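Local coordinates for nuclear movement protein (Encephalitozoon cuniculi, PDB 2O30) that is of unknown function but, as a CS-domain protein related to p23 and NudC, probably binds unfolded proteins, at residues Trp65-Gly69 / Asp70-Val74; Val76-Arg80 / Asn81-Asp85. The protein carries 1 engineered substitution. All blocks are in the same frame, centred on the assembly; numbering follows the deposited sequence.

Contact 1: Trp65-Gly69 / Asp70-Val74; sequences WVING and DVVDV
W65 to N68 and V71 to V74 pair as the two antiparallel strands of a β-hairpin, joined by a type II' turn with G69 and D70 at its corners. This is the two-residue hairpin in compact form: N68 and V71 close the turn with a bond each way, N68 N to V71 O at 2.8 Å and V71 N to N68 O at 3.0 Å. One hydrogen-bonded pair further on, V66 and D73 repeat the exchange, with D73 N reaching V66 O at 2.9 Å. On one face W65, I67, V72 and V74 gather. CG of W65 stands between the backbone N and the carbonyl carbon (chi1 62°); the indole then projects out from the sheet, with its benzene side toward V72. Its CE3 meets CG1 of V72 at 3.9 Å, while CG1 of I67 lies in plane at the ring edge. CB of W65 rests 3.9 Å from CG2 of V74. I31 and I33 of strand 31-36 touch the same indole. The face of W65, I67 and V72 thus packs on I31 of the opposing sheet, whereas the mixed face of V66, N68, V71 and D73 sets polar groups among valines, with Q19 of strand 15-21 beside V71 and D73.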
ATOM      1  N   TRP A  65       9.200  10.189  -2.188  1.00 20.78           N
ATOM      2  CA  TRP A  65       9.782  10.214  -0.855  1.00 22.13           C
ATOM      3  C   TRP A  65      11.245   9.847  -0.943  1.00 23.14           C
ATOM      4  O   TRP A  65      11.672   9.204  -1.900  1.00 24.16           O
ATOM      5  CB  TRP A  65       9.050   9.284   0.087  1.00 21.51           C
ATOM      6  CG  TRP A  65       9.070   7.831  -0.289  1.00 21.13           C
ATOM      7  CD1 TRP A  65       8.215   7.180  -1.135  1.00 21.58           C
ATOM      8  CD2 TRP A  65       9.985   6.850   0.196  1.00 20.72           C
ATOM      9  NE1 TRP A  65       8.545   5.835  -1.204  1.00 22.96           N
ATOM     10  CE2 TRP A  65       9.627   5.613  -0.389  1.00 23.05           C
ATOM     11  CE3 TRP A  65      11.069   6.898   1.085  1.00 23.22           C
ATOM     12  CZ2 TRP A  65      10.333   4.425  -0.135  1.00 23.52           C
ATOM     13  CZ3 TRP A  65      11.767   5.709   1.353  1.00 23.62           C
ATOM     14  CH2 TRP A  65      11.390   4.490   0.741  1.00 21.82           C
ATOM     15  N   VAL A  66      12.005  10.307   0.040  1.00 24.26           N
ATOM     16  CA  VAL A  66      13.426   9.970   0.162  1.00 25.01           C
ATOM     17  C   VAL A  66      13.777   9.935   1.634  1.00 24.95           C
ATOM     18  O   VAL A  66      13.028  10.451   2.460  1.00 24.31           O
ATOM     19  CB  VAL A  66      14.368  11.001  -0.528  1.00 25.95           C
ATOM     20  CG1 VAL A  66      14.348  10.851  -2.058  1.00 28.18           C
ATOM     21  CG2 VAL A  66      14.066  12.432  -0.076  1.00 27.42           C
ATOM     22  N   ILE A  67      14.913   9.319   1.961  1.00 24.92           N
ATOM     23  CA  ILE A  67      15.422   9.332   3.332  1.00 26.13           C
ATOM     24  C   ILE A  67      16.566  10.345   3.410  1.00 26.75           C
ATOM     25  O   ILE A  67      17.536  10.262   2.639  1.00 26.71           O
ATOM     26  CB  ILE A  67      15.906   7.929   3.778  1.00 26.04           C
ATOM     27  CG1 ILE A  67      14.747   6.926   3.716  1.00 26.53           C
ATOM     28  CG2 ILE A  67      16.524   8.010   5.185  1.00 25.50           C
ATOM     29  CD1 ILE A  67      15.148   5.456   3.877  1.00 27.14           C
ATOM     30  N   ASN A  68      16.442  11.303   4.320  1.00 27.70           N
ATOM     31  CA  ASN A  68      17.505  12.264   4.643  1.00 29.03           C
ATOM     32  C   ASN A  68      17.994  12.010   6.066  1.00 28.43           C
ATOM     33  O   ASN A  68      17.321  12.365   7.026  1.00 28.99           O
ATOM     34  CB  ASN A  68      16.990  13.706   4.501  1.00 30.23           C
ATOM     35  CG  ASN A  68      16.701  14.085   3.063  1.00 32.59           C
ATOM     36  OD1 ASN A  68      15.577  14.463   2.717  1.00 37.34           O
ATOM     37  ND2 ASN A  68      17.699  13.952   2.206  1.00 35.18           N
ATOM     38  N   GLY A  69      19.164  11.384   6.212  1.00 28.22           N
ATOM     39  CA  GLY A  69      19.598  10.936   7.537  1.00 27.44           C
ATOM     40  C   GLY A  69      18.576  10.025   8.197  1.00 26.86           C
ATOM     41  O   GLY A  69      18.220   8.984   7.644  1.00 26.54           O
ATOM     42  N   ASP A  70      18.103  10.417   9.387  1.00 25.99           N
ATOM     43  CA  ASP A  70      17.152   9.613  10.151  1.00 26.29           C
ATOM     44  C   ASP A  70      15.699   9.995   9.840  1.00 24.94           C
ATOM     45  O   ASP A  70      14.794   9.561  10.537  1.00 25.06           O
ATOM     46  CB  ASP A  70      17.395   9.745  11.681  1.00 27.34           C
ATOM     47  CG  ASP A  70      16.507   8.794  12.500  1.00 31.85           C
ATOM     48  OD1 ASP A  70      16.545   7.579  12.199  1.00 37.93           O
ATOM     49  OD2 ASP A  70      15.756   9.223  13.427  1.00 33.26           O
ATOM     50  N   VAL A  71      15.479  10.803   8.810  1.00 23.67           N
ATOM     51  CA  VAL A  71      14.116  11.315   8.558  1.00 23.39           C
ATOM     52  C   VAL A  71      13.655  11.029   7.134  1.00 22.77           C
ATOM     53  O   VAL A  71      14.396  11.261   6.170  1.00 23.91           O
ATOM     54  CB  VAL A  71      14.034  12.825   8.858  1.00 23.51           C
ATOM     55  CG1 VAL A  71      12.650  13.385   8.474  1.00 25.48           C
ATOM     56  CG2 VAL A  71      14.336  13.090  10.337  1.00 24.32           C
ATOM     57  N   VAL A  72      12.441  10.508   7.015  1.00 21.28           N
ATOM     58  CA  VAL A  72      11.824  10.272   5.713  1.00 20.41           C
ATOM     59  C   VAL A  72      11.068  11.536   5.344  1.00 21.04           C
ATOM     60  O   VAL A  72      10.302  12.056   6.159  1.00 19.89           O
ATOM     61  CB  VAL A  72      10.854   9.078   5.748  1.00 20.47           C
ATOM     62  CG1 VAL A  72      10.243   8.853   4.357  1.00 20.77           C
ATOM     63  CG2 VAL A  72      11.591   7.783   6.176  1.00 21.86           C
ATOM     64  N   ASP A  73      11.294  12.023   4.127  1.00 21.07           N
ATOM     65  CA  ASP A  73      10.554  13.191   3.628  1.00 22.29           C
ATOM     66  C   ASP A  73       9.650  12.742   2.475  1.00 21.52           C
ATOM     67  O   ASP A  73      10.123  12.163   1.508  1.00 20.58           O
ATOM     68  CB  ASP A  73      11.539  14.268   3.198  1.00 23.67           C
ATOM     69  CG  ASP A  73      12.212  14.950   4.377  1.00 28.42           C
ATOM     70  OD1 ASP A  73      11.508  15.620   5.153  1.00 32.72           O
ATOM     71  OD2 ASP A  73      13.447  14.848   4.522  1.00 33.50           O
ATOM     72  N   VAL A  74       8.347  12.978   2.610  1.00 20.53           N
ATOM     73  CA  VAL A  74       7.350  12.587   1.599  1.00 20.08           C
ATOM     74  C   VAL A  74       6.771  13.884   1.030  1.00 20.24           C
ATOM     75  O   VAL A  74       6.539  14.842   1.776  1.00 19.81           O
ATOM     76  CB  VAL A  74       6.243  11.755   2.255  1.00 19.94           C
ATOM     77  CG1 VAL A  74       5.244  11.258   1.235  1.00 20.31           C
ATOM     78  CG2 VAL A  74       6.846  10.552   3.045  1.00 19.98           C
TER

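Contact 2: Val76-Arg80 / Asn81-Asp85; sequences VTKKR and NEWWD
The indole of W84 carries the aliphatic end of K78 over one face, CE of K78 standing 3.4 Å above the ring plane and displaced toward the rim, while H56 meets W84 in an edge-to-face pairing. Here the last strand of the CS-domain β-sandwich runs out into the loop 81-85, which folds back over the lysine, a CH-pi and cation-pi arrangement in one. CE of K78 lies 3.7 Å from the centroid of the five-membered ring of W84, and K78 NZ, further off centre, 4.2 Å from it. The two side chains run alongside one another, pointing opposite ways; K78, extended beyond CG, brings NZ to within 2.8 Å of E82 O, tilted 29° from the carbonyl plane. Q11 OE1 and E12 O also take hydrogen bonds from NZ, so the buried ammonium is gripped by several acceptors. R80 NE and E82 OE1 are 4.3 Å apart, too far for a salt bridge, though their opposite charges may still attract. N81 centres an inverse gamma turn, and one water bridges its OD1 to K78 O. A second water donates to R80 O and to E82 OE2, and accepts from W84 NE1 at 2.8 Å.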
ATOM      1  N   VAL A  76       3.891  15.422  -2.044  1.00 19.28           N
ATOM      2  CA  VAL A  76       2.880  15.156  -3.070  1.00 19.99           C
ATOM      3  C   VAL A  76       2.269  16.500  -3.458  1.00 20.66           C
ATOM      4  O   VAL A  76       2.153  17.402  -2.610  1.00 20.29           O
ATOM      5  CB  VAL A  76       1.781  14.128  -2.621  1.00 18.75           C
ATOM      6  CG1 VAL A  76       0.916  14.641  -1.476  1.00 20.72           C
ATOM      7  CG2 VAL A  76       0.875  13.726  -3.801  1.00 20.39           C
ATOM      8  N   THR A  77       1.907  16.627  -4.738  1.00 20.89           N
ATOM      9  CA  THR A  77       1.399  17.910  -5.253  1.00 22.65           C
ATOM     10  C   THR A  77      -0.114  17.985  -5.033  1.00 22.77           C
ATOM     11  O   THR A  77      -0.816  17.015  -5.256  1.00 23.08           O
ATOM     12  CB  THR A  77       1.740  18.043  -6.755  1.00 23.00           C
ATOM     13  OG1 THR A  77       3.165  18.045  -6.927  1.00 24.50           O
ATOM     14  CG2 THR A  77       1.159  19.332  -7.348  1.00 24.05           C
ATOM     15  N   LYS A  78      -0.610  19.146  -4.591  1.00 23.75           N
ATOM     16  CA  LYS A  78      -2.042  19.354  -4.414  1.00 24.52           C
ATOM     17  C   LYS A  78      -2.723  19.508  -5.773  1.00 25.50           C
ATOM     18  O   LYS A  78      -2.142  20.086  -6.677  1.00 25.77           O
ATOM     19  CB  LYS A  78      -2.293  20.640  -3.616  1.00 23.86           C
ATOM     20  CG  LYS A  78      -1.792  20.614  -2.168  1.00 23.02           C
ATOM     21  CD  LYS A  78      -1.830  22.040  -1.599  1.00 22.05           C
ATOM     22  CE  LYS A  78      -1.441  22.091  -0.126  1.00 20.51           C
ATOM     23  NZ  LYS A  78      -1.490  23.558   0.314  1.00 21.30           N
ATOM     24  N   LYS A  79      -3.949  19.017  -5.890  1.00 26.74           N
ATOM     25  CA  LYS A  79      -4.728  19.236  -7.130  1.00 29.31           C
ATOM     26  C   LYS A  79      -5.134  20.697  -7.274  1.00 30.05           C
ATOM     27  O   LYS A  79      -5.117  21.254  -8.383  1.00 30.78           O
ATOM     28  CB  LYS A  79      -5.949  18.318  -7.168  1.00 28.88           C
ATOM     29  CG  LYS A  79      -5.654  16.942  -7.767  1.00 30.97           C
ATOM     30  CD  LYS A  79      -6.931  16.180  -8.143  1.00 32.08           C
ATOM     31  CE  LYS A  79      -6.641  14.671  -8.313  1.00 36.31           C
ATOM     32  NZ  LYS A  79      -7.910  13.868  -8.524  1.00 38.76           N
ATOM     33  N   ARG A  80      -5.474  21.323  -6.153  1.00 30.62           N
ATOM     34  CA  ARG A  80      -5.879  22.725  -6.140  1.00 32.27           C
ATOM     35  C   ARG A  80      -4.910  23.546  -5.297  1.00 31.17           C
ATOM     36  O   ARG A  80      -4.492  23.094  -4.220  1.00 30.83           O
ATOM     37  CB  ARG A  80      -7.312  22.828  -5.599  1.00 31.94           C
ATOM     38  CG  ARG A  80      -7.931  24.188  -5.777  1.00 35.45           C
ATOM     39  CD  ARG A  80      -9.446  24.182  -5.510  1.00 36.29           C
ATOM     40  NE  ARG A  80     -10.024  25.465  -5.899  1.00 43.98           N
ATOM     41  CZ  ARG A  80     -10.551  25.732  -7.095  1.00 46.88           C
ATOM     42  NH1 ARG A  80     -10.607  24.800  -8.047  1.00 48.86           N
ATOM     43  NH2 ARG A  80     -11.035  26.942  -7.341  1.00 49.17           N
ATOM     44  N   ASN A  81      -4.543  24.738  -5.773  1.00 30.55           N
ATOM     45  CA  ASN A  81      -3.618  25.612  -5.043  1.00 30.47           C
ATOM     46  C   ASN A  81      -4.320  26.406  -3.936  1.00 30.23           C
ATOM     47  O   ASN A  81      -4.779  27.527  -4.151  1.00 31.05           O
ATOM     48  CB  ASN A  81      -2.867  26.564  -5.982  1.00 30.58           C
ATOM     49  CG  ASN A  81      -1.821  25.861  -6.828  1.00 32.71           C
ATOM     50  OD1 ASN A  81      -1.572  24.665  -6.676  1.00 34.37           O
ATOM     51  ND2 ASN A  81      -1.202  26.608  -7.738  1.00 36.67           N
ATOM     52  N   GLU A  82      -4.392  25.821  -2.746  1.00 28.93           N
ATOM     53  CA  GLU A  82      -5.087  26.429  -1.616  1.00 29.18           C
ATOM     54  C   GLU A  82      -4.413  25.940  -0.335  1.00 27.32           C
ATOM     55  O   GLU A  82      -3.875  24.824  -0.302  1.00 26.22           O
ATOM     56  CB  GLU A  82      -6.569  26.021  -1.625  1.00 29.63           C
ATOM     57  CG  GLU A  82      -6.838  24.568  -1.239  1.00 33.35           C
ATOM     58  CD  GLU A  82      -8.244  24.091  -1.570  1.00 33.58           C
ATOM     59  OE1 GLU A  82      -9.145  24.963  -1.702  1.00 40.32           O
ATOM     60  OE2 GLU A  82      -8.448  22.854  -1.682  1.00 35.73           O
ATOM     61  N   TRP A  83      -4.435  26.769   0.704  1.00 26.13           N
ATOM     62  CA  TRP A  83      -3.929  26.335   2.012  1.00 24.83           C
ATOM     63  C   TRP A  83      -4.877  25.295   2.615  1.00 25.12           C
ATOM     64  O   TRP A  83      -6.100  25.367   2.436  1.00 25.93           O
ATOM     65  CB  TRP A  83      -3.686  27.515   2.975  1.00 24.57           C
ATOM     66  CG  TRP A  83      -2.856  28.612   2.412  1.00 24.18           C
ATOM     67  CD1 TRP A  83      -3.264  29.893   2.140  1.00 22.48           C
ATOM     68  CD2 TRP A  83      -1.492  28.536   2.026  1.00 22.58           C
ATOM     69  NE1 TRP A  83      -2.231  30.619   1.626  1.00 23.99           N
ATOM     70  CE2 TRP A  83      -1.122  29.811   1.544  1.00 23.49           C
ATOM     71  CE3 TRP A  83      -0.526  27.512   2.049  1.00 23.14           C
ATOM     72  CZ2 TRP A  83       0.168  30.099   1.096  1.00 22.74           C
ATOM     73  CZ3 TRP A  83       0.753  27.802   1.598  1.00 22.39           C
ATOM     74  CH2 TRP A  83       1.084  29.079   1.109  1.00 25.31           C
ATOM     75  N   TRP A  84      -4.307  24.309   3.309  1.00 24.13           N
ATOM     76  CA  TRP A  84      -5.090  23.302   4.028  1.00 24.00           C
ATOM     77  C   TRP A  84      -5.024  23.612   5.514  1.00 24.87           C
ATOM     78  O   TRP A  84      -3.931  23.827   6.046  1.00 24.75           O
ATOM     79  CB  TRP A  84      -4.467  21.910   3.848  1.00 23.59           C
ATOM     80  CG  TRP A  84      -4.528  21.319   2.468  1.00 23.39           C
ATOM     81  CD1 TRP A  84      -4.729  21.975   1.265  1.00 23.38           C
ATOM     82  CD2 TRP A  84      -4.362  19.936   2.150  1.00 23.20           C
ATOM     83  NE1 TRP A  84      -4.707  21.059   0.227  1.00 23.19           N
ATOM     84  CE2 TRP A  84      -4.482  19.806   0.745  1.00 23.50           C
ATOM     85  CE3 TRP A  84      -4.122  18.784   2.922  1.00 23.97           C
ATOM     86  CZ2 TRP A  84      -4.363  18.568   0.093  1.00 22.38           C
ATOM     87  CZ3 TRP A  84      -4.017  17.553   2.278  1.00 22.90           C
ATOM     88  CH2 TRP A  84      -4.138  17.457   0.872  1.00 23.03           C
ATOM     89  N   ASP A  85      -6.184  23.623   6.171  1.00 26.14           N
ATOM     90  CA  ASP A  85      -6.274  23.779   7.629  1.00 27.79           C
ATOM     91  C   ASP A  85      -5.666  22.611   8.418  1.00 26.97           C
ATOM     92  O   ASP A  85      -5.160  22.794   9.536  1.00 26.78           O
ATOM     93  CB  ASP A  85      -7.746  23.910   8.053  1.00 28.60           C
ATOM     94  CG  ASP A  85      -8.351  25.265   7.717  1.00 33.94           C
ATOM     95  OD1 ASP A  85      -7.675  26.124   7.099  1.00 37.08           O
ATOM     96  OD2 ASP A  85      -9.529  25.467   8.086  1.00 38.79           O
TER
HETATM   97  O   HOH W   1      -0.968  22.356  -7.936  1.00 36.00           O
HETATM   98  O   HOH W   2      -5.897  21.777  -2.186  1.00 25.20           O

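In the fold
Strand 71-78 is the element the two contacts share. Contact 1 comes first along the chain and uses the beginning of that strand, where it turns back from strand 63-68; contact 2 follows in series and uses its end, where the chain leaves for the loop 81-85. Their centres lie about 21 Å apart, and apart from adjoining in sequence the two do not touch. Both reach the same antiparallel sheet through strand 71-78, which also pairs with strands 15-21 and 58-59. One strand therefore carries a hairpin facing strand 31-36 near one end and, at the other, K78, on which the following loop folds back through W84.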